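Local atomic coordinates of phosphate binding protein (Planctomyces limnophilus, PDB entry 4JWO), a protein that probably binds phosphate outside the cytoplasmic membrane and hands it on for uptake, as PstS-type periplasmic binding proteins do. Residues Gln138-Asp142 with Tyr321-Pro325; Pro187-Ala193 with Ser234-Tyr240; Lys257-Gly261 with Tyr279-Ser283. All coordinates share one frame; numbering follows the deposited sequence. Where two conformers were deposited one is given.

Contact 1 (Gln138-Asp142 with Tyr321-Pro325)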
ATOM      1  N   GLN A 138       5.827  10.837   5.170  1.00 20.02           N
ATOM      2  CA  GLN A 138       5.941   9.421   4.849  1.00 21.82           C
ATOM      3  C   GLN A 138       5.718   8.618   6.128  1.00 24.59           C
ATOM      4  O   GLN A 138       6.405   8.828   7.127  1.00 23.55           O
ATOM      5  CB  GLN A 138       7.319   9.107   4.270  1.00 20.65           C
ATOM      6  CG  GLN A 138       7.456   7.675   3.790  1.00 18.76           C
ATOM      7  CD  GLN A 138       8.809   7.386   3.178  1.00 19.35           C
ATOM      8  OE1 GLN A 138       9.472   8.281   2.640  1.00 27.32           O
ATOM      9  NE2 GLN A 138       9.227   6.150   3.262  1.00 19.84           N
ATOM     10  N   VAL A 139       4.762   7.699   6.105  1.00 20.68           N
ATOM     11  CA  VAL A 139       4.337   7.059   7.353  1.00 21.81           C
ATOM     12  C   VAL A 139       4.538   5.548   7.417  1.00 22.02           C
ATOM     13  O   VAL A 139       4.497   4.965   8.495  1.00 23.56           O
ATOM     14  CB  VAL A 139       2.873   7.406   7.700  1.00 21.96           C
ATOM     15  CG1 VAL A 139       2.720   8.912   7.851  1.00 19.74           C
ATOM     16  CG2 VAL A 139       1.914   6.877   6.631  1.00 22.18           C
ATOM     17  N   ALA A 140       4.757   4.920   6.269  1.00 17.89           N
ATOM     18  CA  ALA A 140       4.894   3.475   6.202  1.00 17.29           C
ATOM     19  C   ALA A 140       5.402   3.090   4.837  1.00 16.78           C
ATOM     20  O   ALA A 140       5.437   3.911   3.929  1.00 18.22           O
ATOM     21  CB  ALA A 140       3.537   2.810   6.455  1.00 20.53           C
ATOM     22  N   ILE A 141       5.802   1.834   4.704  1.00 17.42           N
ATOM     23  CA  ILE A 141       6.090   1.259   3.404  1.00 16.58           C
ATOM     24  C   ILE A 141       5.147   0.079   3.212  1.00 18.41           C
ATOM     25  O   ILE A 141       4.960  -0.729   4.121  1.00 18.54           O
ATOM     26  CB  ILE A 141       7.556   0.818   3.300  1.00 16.43           C
ATOM     27  CG1 ILE A 141       8.479   2.034   3.338  1.00 18.42           C
ATOM     28  CG2 ILE A 141       7.789   0.046   2.016  1.00 17.52           C
ATOM     29  CD1 ILE A 141       9.968   1.662   3.354  1.00 20.11           C
ATOM     30  N   ASP A 142       4.538  -0.006   2.030  1.00 15.89           N
ATOM     31  CA  ASP A 142       3.586  -1.069   1.717  1.00 15.13           C
ATOM     32  C   ASP A 142       4.249  -1.994   0.717  1.00 14.97           C
ATOM     33  O   ASP A 142       4.593  -1.567  -0.381  1.00 17.24           O
ATOM     34  CB  ASP A 142       2.322  -0.448   1.098  1.00 17.66           C
ATOM     35  CG  ASP A 142       1.222  -1.476   0.805  1.00 18.15           C
ATOM     36  OD1 ASP A 142       1.469  -2.682   0.921  1.00 20.60           O
ATOM     37  OD2 ASP A 142       0.100  -1.058   0.437  1.00 21.04           O
ATOM     38  N   TYR A 321       1.940  -3.467   7.841  1.00 17.67           N
ATOM     39  CA  TYR A 321       2.825  -2.694   6.983  1.00 17.86           C
ATOM     40  C   TYR A 321       4.237  -2.682   7.556  1.00 17.02           C
ATOM     41  O   TYR A 321       4.491  -3.226   8.632  1.00 18.94           O
ATOM     42  CB  TYR A 321       2.307  -1.257   6.808  1.00 17.61           C
ATOM     43  CG  TYR A 321       1.077  -1.128   5.922  1.00 20.90           C
ATOM     44  CD1 TYR A 321       0.949  -1.873   4.760  1.00 21.21           C
ATOM     45  CD2 TYR A 321       0.054  -0.250   6.246  1.00 23.49           C
ATOM     46  CE1 TYR A 321      -0.185  -1.748   3.943  1.00 21.81           C
ATOM     47  CE2 TYR A 321      -1.072  -0.119   5.437  1.00 27.77           C
ATOM     48  CZ  TYR A 321      -1.179  -0.868   4.286  1.00 20.41           C
ATOM     49  OH  TYR A 321      -2.300  -0.738   3.495  1.00 25.39           O
ATOM     50  N   ILE A 322       5.151  -2.065   6.820  1.00 17.61           N
ATOM     51  CA  ILE A 322       6.554  -1.968   7.211  1.00 16.97           C
ATOM     52  C   ILE A 322       6.802  -0.558   7.755  1.00 19.66           C
ATOM     53  O   ILE A 322       6.422   0.432   7.127  1.00 19.44           O
ATOM     54  CB  ILE A 322       7.462  -2.244   5.985  1.00 19.16           C
ATOM     55  CG1 ILE A 322       7.292  -3.705   5.533  1.00 22.69           C
ATOM     56  CG2 ILE A 322       8.904  -1.916   6.311  1.00 20.59           C
ATOM     57  CD1 ILE A 322       7.786  -3.995   4.124  1.00 24.36           C
ATOM     58  N   LYS A 323       7.412  -0.454   8.933  1.00 19.03           N
ATOM     59  CA  LYS A 323       7.629   0.872   9.506  1.00 19.57           C
ATOM     60  C   LYS A 323       8.748   1.562   8.738  1.00 19.76           C
ATOM     61  O   LYS A 323       9.612   0.896   8.154  1.00 20.43           O
ATOM     62  CB  LYS A 323       7.926   0.801  11.011  1.00 23.45           C
ATOM     63  CG  LYS A 323       9.257   0.185  11.363  1.00 25.39           C
ATOM     64  CD  LYS A 323       9.499   0.247  12.861  1.00 33.61           C
ATOM     65  CE  LYS A 323      10.843  -0.371  13.222  1.00 35.25           C
ATOM     66  NZ  LYS A 323      11.131  -0.188  14.674  1.00 39.21           N
ATOM     67  N   VAL A 324       8.720   2.892   8.709  1.00 20.73           N
ATOM     68  CA  VAL A 324       9.723   3.638   7.949  1.00 21.35           C
ATOM     69  C   VAL A 324      11.117   3.520   8.579  1.00 23.88           C
ATOM     70  O   VAL A 324      11.253   3.357   9.799  1.00 23.75           O
ATOM     71  CB  VAL A 324       9.349   5.137   7.829  1.00 18.50           C
ATOM     72  CG1 VAL A 324       8.045   5.308   7.043  1.00 19.43           C
ATOM     73  CG2 VAL A 324       9.249   5.774   9.203  1.00 25.14           C
ATOM     74  N   PRO A 325      12.163   3.599   7.742  1.00 21.08           N
ATOM     75  CA  PRO A 325      13.548   3.660   8.220  1.00 22.05           C
ATOM     76  C   PRO A 325      13.750   4.811   9.205  1.00 20.70           C
ATOM     77  O   PRO A 325      12.997   5.783   9.158  1.00 21.20           O
ATOM     78  CB  PRO A 325      14.343   3.925   6.939  1.00 24.69           C
ATOM     79  CG  PRO A 325      13.509   3.305   5.856  1.00 23.88           C
ATOM     80  CD  PRO A 325      12.085   3.546   6.270  1.00 19.92           C
TER
HETATM   81  O   HOH W   1       6.338   3.897  10.203  1.00 24.72           O

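Contact 2 (Pro187-Ala193 with Ser234-Tyr240)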
ATOM      1  N   PRO A 187      -2.455 -25.967 -15.618  1.00 19.71           N
ATOM      2  CA  PRO A 187      -3.290 -24.840 -15.186  1.00 22.34           C
ATOM      3  C   PRO A 187      -2.600 -23.951 -14.169  1.00 21.19           C
ATOM      4  O   PRO A 187      -1.847 -24.426 -13.315  1.00 20.91           O
ATOM      5  CB  PRO A 187      -4.492 -25.526 -14.518  1.00 23.76           C
ATOM      6  CG  PRO A 187      -4.498 -26.915 -15.057  1.00 28.89           C
ATOM      7  CD  PRO A 187      -3.067 -27.270 -15.304  1.00 23.75           C
ATOM      8  N   ILE A 188      -2.844 -22.649 -14.258  1.00 19.33           N
ATOM      9  CA  ILE A 188      -2.420 -21.711 -13.218  0.62 18.41           C
ATOM     10  C   ILE A 188      -3.582 -21.540 -12.261  1.00 22.33           C
ATOM     11  O   ILE A 188      -4.672 -21.165 -12.683  1.00 24.91           O
ATOM     12  CB  ILE A 188      -2.152 -20.300 -13.760  0.62 20.68           C
ATOM     13  CG1 ILE A 188      -1.251 -20.327 -14.984  0.62 20.91           C
ATOM     14  CG2 ILE A 188      -1.554 -19.407 -12.660  0.62 18.18           C
ATOM     15  CD1 ILE A 188      -1.063 -18.958 -15.579  0.62 20.11           C
ATOM     16  N   GLN A 189      -3.369 -21.821 -10.982  1.00 17.44           N
ATOM     17  CA  GLN A 189      -4.437 -21.669  -9.995  1.00 19.87           C
ATOM     18  C   GLN A 189      -4.211 -20.356  -9.270  1.00 16.98           C
ATOM     19  O   GLN A 189      -3.248 -20.217  -8.528  1.00 18.69           O
ATOM     20  CB  GLN A 189      -4.411 -22.825  -8.991  1.00 23.88           C
ATOM     21  CG  GLN A 189      -4.279 -24.217  -9.609  1.00 34.25           C
ATOM     22  CD  GLN A 189      -5.551 -24.697 -10.282  1.00 50.43           C
ATOM     23  OE1 GLN A 189      -6.549 -23.976 -10.348  1.00 56.96           O
ATOM     24  NE2 GLN A 189      -5.523 -25.926 -10.786  1.00 52.39           N
ATOM     25  N   LEU A 190      -5.095 -19.391  -9.503  1.00 16.74           N
ATOM     26  CA  LEU A 190      -4.895 -18.030  -9.025  1.00 16.94           C
ATOM     27  C   LEU A 190      -5.519 -17.774  -7.664  1.00 15.78           C
ATOM     28  O   LEU A 190      -6.662 -18.146  -7.413  1.00 15.70           O
ATOM     29  CB  LEU A 190      -5.501 -17.029 -10.016  1.00 16.61           C
ATOM     30  CG  LEU A 190      -4.876 -17.022 -11.412  1.00 18.73           C
ATOM     31  CD1 LEU A 190      -5.660 -16.054 -12.284  1.00 22.07           C
ATOM     32  CD2 LEU A 190      -3.403 -16.614 -11.341  1.00 18.78           C
ATOM     33  N   PHE A 191      -4.755 -17.096  -6.808  1.00 15.82           N
ATOM     34  CA  PHE A 191      -5.200 -16.702  -5.474  1.00 15.68           C
ATOM     35  C   PHE A 191      -4.900 -15.236  -5.271  1.00 14.86           C
ATOM     36  O   PHE A 191      -3.850 -14.754  -5.662  1.00 15.93           O
ATOM     37  CB  PHE A 191      -4.458 -17.521  -4.405  1.00 15.49           C
ATOM     38  CG  PHE A 191      -4.778 -18.984  -4.442  1.00 14.24           C
ATOM     39  CD1 PHE A 191      -4.034 -19.852  -5.237  1.00 16.83           C
ATOM     40  CD2 PHE A 191      -5.821 -19.493  -3.691  1.00 17.47           C
ATOM     41  CE1 PHE A 191      -4.343 -21.212  -5.282  1.00 18.34           C
ATOM     42  CE2 PHE A 191      -6.133 -20.840  -3.731  1.00 19.79           C
ATOM     43  CZ  PHE A 191      -5.384 -21.702  -4.525  1.00 22.06           C
ATOM     44  N   GLY A 192      -5.823 -14.510  -4.653  1.00 13.79           N
ATOM     45  CA  GLY A 192      -5.608 -13.094  -4.429  1.00 15.34           C
ATOM     46  C   GLY A 192      -6.594 -12.447  -3.491  1.00 14.38           C
ATOM     47  O   GLY A 192      -7.460 -13.107  -2.908  1.00 15.19           O
ATOM     48  N   ALA A 193      -6.466 -11.127  -3.378  1.00 14.38           N
ATOM     49  CA  ALA A 193      -7.241 -10.331  -2.447  1.00 14.41           C
ATOM     50  C   ALA A 193      -8.678 -10.158  -2.893  1.00 16.85           C
ATOM     51  O   ALA A 193      -8.995 -10.271  -4.076  1.00 16.37           O
ATOM     52  CB  ALA A 193      -6.588  -8.965  -2.272  1.00 16.89           C
ATOM     53  N   SER A 234      -1.433 -26.203  -3.901  1.00 21.94           N
ATOM     54  CA  SER A 234      -1.501 -26.331  -5.356  0.53 23.24           C
ATOM     55  C   SER A 234      -0.154 -26.073  -6.013  1.00 21.65           C
ATOM     56  O   SER A 234       0.381 -24.967  -5.942  1.00 21.24           O
ATOM     57  CB  SER A 234      -2.539 -25.378  -5.946  0.53 29.36           C
ATOM     58  OG  SER A 234      -2.508 -25.447  -7.360  0.53 32.76           O
ATOM     59  N   LYS A 235       0.374 -27.102  -6.666  1.00 23.81           N
ATOM     60  CA  LYS A 235       1.680 -27.018  -7.321  1.00 23.12           C
ATOM     61  C   LYS A 235       1.720 -25.914  -8.358  1.00 22.38           C
ATOM     62  O   LYS A 235       2.758 -25.286  -8.579  1.00 21.65           O
ATOM     63  CB  LYS A 235       2.005 -28.345  -8.005  1.00 25.49           C
ATOM     64  CG  LYS A 235       2.177 -29.523  -7.062  1.00 39.28           C
ATOM     65  CD  LYS A 235       3.492 -29.438  -6.305  1.00 47.84           C
ATOM     66  CE  LYS A 235       3.855 -30.759  -5.635  1.00 54.06           C
ATOM     67  NZ  LYS A 235       3.280 -30.882  -4.264  1.00 59.51           N
ATOM     68  N   GLY A 236       0.588 -25.695  -9.012  1.00 19.73           N
ATOM     69  CA  GLY A 236       0.502 -24.705 -10.066  1.00 19.03           C
ATOM     70  C   GLY A 236      -0.029 -23.355  -9.623  1.00 15.73           C
ATOM     71  O   GLY A 236      -0.454 -22.553 -10.454  1.00 17.29           O
ATOM     72  N   ALA A 237      -0.009 -23.087  -8.319  1.00 16.12           N
ATOM     73  CA  ALA A 237      -0.590 -21.849  -7.803  1.00 14.06           C
ATOM     74  C   ALA A 237       0.219 -20.591  -8.097  1.00 16.05           C
ATOM     75  O   ALA A 237       1.440 -20.612  -8.206  1.00 16.35           O
ATOM     76  CB  ALA A 237      -0.805 -21.960  -6.294  1.00 20.09           C
ATOM     77  N   LEU A 238      -0.486 -19.479  -8.226  1.00 14.67           N
ATOM     78  CA  LEU A 238       0.129 -18.155  -8.256  0.53 15.48           C
ATOM     79  C   LEU A 238      -0.747 -17.275  -7.376  1.00 18.10           C
ATOM     80  O   LEU A 238      -1.940 -17.201  -7.613  1.00 16.39           O
ATOM     81  CB  LEU A 238       0.137 -17.604  -9.681  0.53 15.25           C
ATOM     82  CG  LEU A 238       0.658 -16.174  -9.868  0.53 19.44           C
ATOM     83  CD1 LEU A 238       2.162 -16.155  -9.762  0.53 17.71           C
ATOM     84  CD2 LEU A 238       0.221 -15.572 -11.196  0.53 23.08           C
ATOM     85  N   GLY A 239      -0.174 -16.618  -6.378  1.00 15.23           N
ATOM     86  CA  GLY A 239      -0.988 -15.801  -5.490  1.00 13.95           C
ATOM     87  C   GLY A 239      -0.339 -14.466  -5.210  1.00 13.64           C
ATOM     88  O   GLY A 239       0.832 -14.263  -5.516  1.00 14.75           O
ATOM     89  N   TYR A 240      -1.108 -13.533  -4.660  1.00 14.20           N
ATOM     90  CA  TYR A 240      -0.522 -12.298  -4.148  1.00 12.77           C
ATOM     91  C   TYR A 240      -1.174 -11.897  -2.845  1.00 14.14           C
ATOM     92  O   TYR A 240      -2.352 -12.171  -2.619  1.00 14.87           O
ATOM     93  CB  TYR A 240      -0.601 -11.142  -5.165  1.00 11.91           C
ATOM     94  CG  TYR A 240      -1.978 -10.549  -5.395  1.00 13.06           C
ATOM     95  CD1 TYR A 240      -2.431  -9.479  -4.632  1.00 13.24           C
ATOM     96  CD2 TYR A 240      -2.808 -11.032  -6.404  1.00 14.48           C
ATOM     97  CE1 TYR A 240      -3.684  -8.915  -4.851  1.00 13.70           C
ATOM     98  CE2 TYR A 240      -4.082 -10.477  -6.626  1.00 15.11           C
ATOM     99  CZ  TYR A 240      -4.498  -9.413  -5.848  1.00 15.72           C
ATOM    100  OH  TYR A 240      -5.738  -8.838  -6.061  1.00 16.96           O
TER

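Contact 3 (Lys257-Gly261 with Tyr279-Ser283)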
ATOM      1  N   LYS A 257      10.546 -13.389  -7.844  1.00 17.61           N
ATOM      2  CA  LYS A 257      11.372 -12.210  -8.086  1.00 17.11           C
ATOM      3  C   LYS A 257      10.741 -11.407  -9.217  1.00 17.14           C
ATOM      4  O   LYS A 257      10.240 -11.986 -10.174  1.00 17.90           O
ATOM      5  CB  LYS A 257      12.794 -12.631  -8.445  1.00 19.14           C
ATOM      6  CG  LYS A 257      13.432 -13.517  -7.394  1.00 19.11           C
ATOM      7  CD  LYS A 257      14.823 -13.944  -7.811  1.00 20.53           C
ATOM      8  CE  LYS A 257      15.551 -14.635  -6.672  1.00 27.69           C
ATOM      9  NZ  LYS A 257      14.839 -15.849  -6.196  1.00 31.51           N
ATOM     10  N   ILE A 258      10.767 -10.078  -9.100  1.00 17.18           N
ATOM     11  CA  ILE A 258       9.981  -9.214  -9.979  1.00 18.31           C
ATOM     12  C   ILE A 258      10.838  -8.312 -10.871  1.00 18.09           C
ATOM     13  O   ILE A 258      11.700  -7.574 -10.386  1.00 20.56           O
ATOM     14  CB  ILE A 258       9.002  -8.342  -9.156  1.00 14.44           C
ATOM     15  CG1 ILE A 258       8.051  -9.220  -8.330  1.00 18.49           C
ATOM     16  CG2 ILE A 258       8.186  -7.406 -10.062  1.00 19.30           C
ATOM     17  CD1 ILE A 258       7.078 -10.046  -9.165  1.00 17.36           C
ATOM     18  N   SER A 259      10.603  -8.386 -12.179  1.00 18.11           N
ATOM     19  CA  SER A 259      11.222  -7.464 -13.126  1.00 18.68           C
ATOM     20  C   SER A 259      10.186  -6.476 -13.633  1.00 21.32           C
ATOM     21  O   SER A 259       9.060  -6.864 -13.922  1.00 20.82           O
ATOM     22  CB  SER A 259      11.796  -8.223 -14.314  1.00 24.20           C
ATOM     23  OG  SER A 259      12.882  -9.030 -13.911  1.00 25.05           O
ATOM     24  N   ASP A 260      10.573  -5.209 -13.764  1.00 23.04           N
ATOM     25  CA  ASP A 260       9.631  -4.180 -14.192  1.00 23.46           C
ATOM     26  C   ASP A 260       9.899  -3.593 -15.580  1.00 26.84           C
ATOM     27  O   ASP A 260       9.198  -2.677 -16.008  1.00 24.88           O
ATOM     28  CB  ASP A 260       9.530  -3.062 -13.137  1.00 21.52           C
ATOM     29  CG  ASP A 260      10.752  -2.157 -13.104  1.00 25.58           C
ATOM     30  OD1 ASP A 260      11.790  -2.489 -13.721  1.00 23.88           O
ATOM     31  OD2 ASP A 260      10.673  -1.095 -12.438  1.00 25.97           O
ATOM     32  N   GLY A 261      10.910  -4.101 -16.280  1.00 25.27           N
ATOM     33  CA  GLY A 261      11.234  -3.590 -17.604  1.00 30.47           C
ATOM     34  C   GLY A 261      12.002  -2.281 -17.566  1.00 32.57           C
ATOM     35  O   GLY A 261      12.332  -1.708 -18.605  1.00 34.72           O
ATOM     36  N   TYR A 279      12.871  -2.937  -4.960  1.00 19.68           N
ATOM     37  CA  TYR A 279      11.732  -3.793  -5.254  1.00 17.69           C
ATOM     38  C   TYR A 279      10.538  -2.947  -5.700  1.00 17.82           C
ATOM     39  O   TYR A 279       9.683  -2.548  -4.897  1.00 18.89           O
ATOM     40  CB  TYR A 279      11.401  -4.654  -4.030  1.00 16.13           C
ATOM     41  CG  TYR A 279      10.256  -5.612  -4.230  1.00 16.85           C
ATOM     42  CD1 TYR A 279      10.396  -6.736  -5.027  1.00 16.38           C
ATOM     43  CD2 TYR A 279       9.048  -5.414  -3.588  1.00 14.53           C
ATOM     44  CE1 TYR A 279       9.340  -7.628  -5.198  1.00 16.65           C
ATOM     45  CE2 TYR A 279       7.992  -6.292  -3.752  1.00 16.55           C
ATOM     46  CZ  TYR A 279       8.147  -7.399  -4.553  1.00 15.01           C
ATOM     47  OH  TYR A 279       7.089  -8.282  -4.723  1.00 16.45           O
ATOM     48  N   THR A 280      10.510  -2.654  -6.997  1.00 18.90           N
ATOM     49  CA  THR A 280       9.462  -1.830  -7.586  0.60 17.63           C
ATOM     50  C   THR A 280       8.845  -2.584  -8.778  1.00 22.15           C
ATOM     51  O   THR A 280       9.549  -3.271  -9.512  1.00 20.43           O
ATOM     52  CB  THR A 280      10.035  -0.436  -7.976  0.60 22.85           C
ATOM     53  OG1 THR A 280       8.982   0.441  -8.396  0.60 16.93           O
ATOM     54  CG2 THR A 280      11.086  -0.555  -9.079  0.60 23.13           C
ATOM     55  N   PRO A 281       7.529  -2.440  -8.990  1.00 18.29           N
ATOM     56  CA  PRO A 281       6.561  -1.545  -8.338  1.00 16.34           C
ATOM     57  C   PRO A 281       5.827  -2.081  -7.116  1.00 16.20           C
ATOM     58  O   PRO A 281       4.951  -1.374  -6.611  1.00 17.79           O
ATOM     59  CB  PRO A 281       5.545  -1.309  -9.450  1.00 18.06           C
ATOM     60  CG  PRO A 281       5.478  -2.656 -10.134  1.00 17.80           C
ATOM     61  CD  PRO A 281       6.913  -3.183 -10.102  1.00 19.73           C
ATOM     62  N   LEU A 282       6.156  -3.274  -6.645  1.00 15.85           N
ATOM     63  CA  LEU A 282       5.353  -3.902  -5.599  1.00 15.96           C
ATOM     64  C   LEU A 282       5.745  -3.566  -4.152  1.00 18.31           C
ATOM     65  O   LEU A 282       5.242  -4.174  -3.213  1.00 17.68           O
ATOM     66  CB  LEU A 282       5.269  -5.416  -5.832  1.00 15.74           C
ATOM     67  CG  LEU A 282       4.448  -5.776  -7.074  1.00 17.04           C
ATOM     68  CD1 LEU A 282       4.610  -7.257  -7.418  1.00 19.81           C
ATOM     69  CD2 LEU A 282       2.983  -5.457  -6.841  1.00 17.49           C
ATOM     70  N   SER A 283       6.630  -2.590  -3.967  1.00 15.42           N
ATOM     71  CA  SER A 283       6.698  -1.908  -2.674  1.00 15.30           C
ATOM     72  C   SER A 283       6.753  -0.423  -2.935  1.00 15.84           C
ATOM     73  O   SER A 283       7.301   0.019  -3.943  1.00 17.96           O
ATOM     74  CB  SER A 283       7.873  -2.379  -1.801  1.00 16.99           C
ATOM     75  OG  SER A 283       9.141  -1.947  -2.289  1.00 18.31           O
TER
HETATM   76  O   HOH W   2      10.882  -5.470  -8.553  1.00 18.17           O
HETATM   77  O   HOH W   3       8.374  -0.106 -11.570  1.00 28.22           O

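Contact 1 (Gln138-Asp142 with Tyr321-Pro325)
I141 and I322 are joined by a pair of backbone hydrogen bonds, the signature of a single antiparallel bridge. The amide of I141 gives its hydrogen to O of I322 at 2.9 Å, in the carbonyl plane and nearly straight (168°), and N of I322 returns a bond of 3.0 Å to O of I141. In this periplasmic binding protein fold the bridge ties the long strand 134-148, which passes from one lobe towards the other, to the loop between helices 310-318 and 326-340. Beyond it the chains diverge, and a water takes over: it donates to O of V139 and accepts from N of V324, so both backbone groups find a partner where no direct bond is made.

The packing is apolar around this core. The two isoleucines meet through their branched CB atoms, 4.1 Å apart, and both also touch I274 of helix 271-275. CD1 of I141, at the end of an extended chain, reaches CD of P325, the residue just ahead of helix 326-340; the two side chains cross at about a right angle. V324 turns CG1 away from its own carbonyl carbon (chi1 -63°), which lays this methyl against the peptide between V139 and A140, 3.4 Å from N of A140. CB of A140, a single methyl, packs 4.3 Å from CB of Y321, whose hydroxyl is hydrogen-bonded to O of T70. The carboxylate of D142 crosses that ring at a slant, its plane turned 53° from the ring's, with CG of D142 3.4 Å from CE1 of Y321.

Contact 2 (Pro187-Ala193 with Ser234-Tyr240)
In the conformers described, L190 and L238 lie side by side and point the same way, their CD2 methyls 3.8 Å apart, and I188 runs alongside L238 in the same manner, its CG2 3.9 Å from CB of L238. Branched aliphatic chains suit this face, because helix 160-167 packs on both leucines through I166 and W167. On the other face F191 swings its ring back along the neighbouring strand: with CG anti to the carbonyl carbon (chi1 -65°), CE1 comes 3.8 Å from CB of A237, whose single methyl lets the ring approach closely.

The two strands, 189-192 and 237-240, are parallel neighbours in the sheet of this binding-protein lobe; the chain between them runs through helix 198-208, strand 219-220, a partner of 189-192, and helix 224-233. Both backbone polar groups of Q189 are used across the pair: its N donates to O of G236, from above that carbonyl's plane, and its O accepts from N of L238 at 2.9 Å.

At the far end Y240 turns its ring face towards G192, a CH-pi contact with CA of G192 4.1 Å from the ring centroid. F203 stacks on the same tyrosine, and CB of A193 touches its CE1 at 3.9 Å.

Contact 3 (Lys257-Gly261 with Tyr279-Ser283)
I258 and Y279 form the close-packed half of this contact. The isoleucine crosses the tyrosine obliquely, its CG1 3.7 Å from CE1 of the ring. With chi2 at -67° the chain folds at CG1, and CG1 and CD1 each come 4.1 Å from CD1 of L282. A branched aliphatic residue fits here, since L163 of helix 160-167 touches it as well. The hydroxyl of Y279 is hydrogen-bonded to O of L144, which makes tyrosine apt for a buried place with a polar end. An alanine in place of Y279 is likely to open a gap beside I258 and leave O of L144 without this hydroxyl donor. A water beside this half donates to O of I258 and O of T280.

Here the end of strand 254-259 packs on the turn leading into strand 283-291, in one lobe of the binding-protein fold. The turn contains a cis peptide before P281 and is closed by OG of S283, which donates to O of Y279 at 2.7 Å.

No direct hydrogen bond crosses this contact. The D260 side is looser: D260 and T280 are partly exposed, unlike the buried I258, Y279 and L282, and a second water donates to OD2 of D260 at 2.6 Å and lies near OG1 of T280. OD1 accepts from N of K262 and N of A264, while CB of D260 rests 4.0 Å from CD of P281.

Overall arrangement
All three contacts reach the same mixed sheet, but they use it differently. Contact 2 is the most buried and the most regular, two parallel strands joined by several backbone bonds; contact 1 has one antiparallel bridge between a strand and a loop, and contact 3 has no direct hydrogen bond across it, relying on apolar packing and water. Contacts 1 and 3 are both partly buried, and they meet where O of D142 packs on CB of S283, with their centres about 17 Å apart. Contact 2 stands clear of both, its nearest atoms about 7 Å from contact 3. Helix 160-167 packs on contacts 2 and 3, whereas helix 271-275 is shared by contacts 1 and 3.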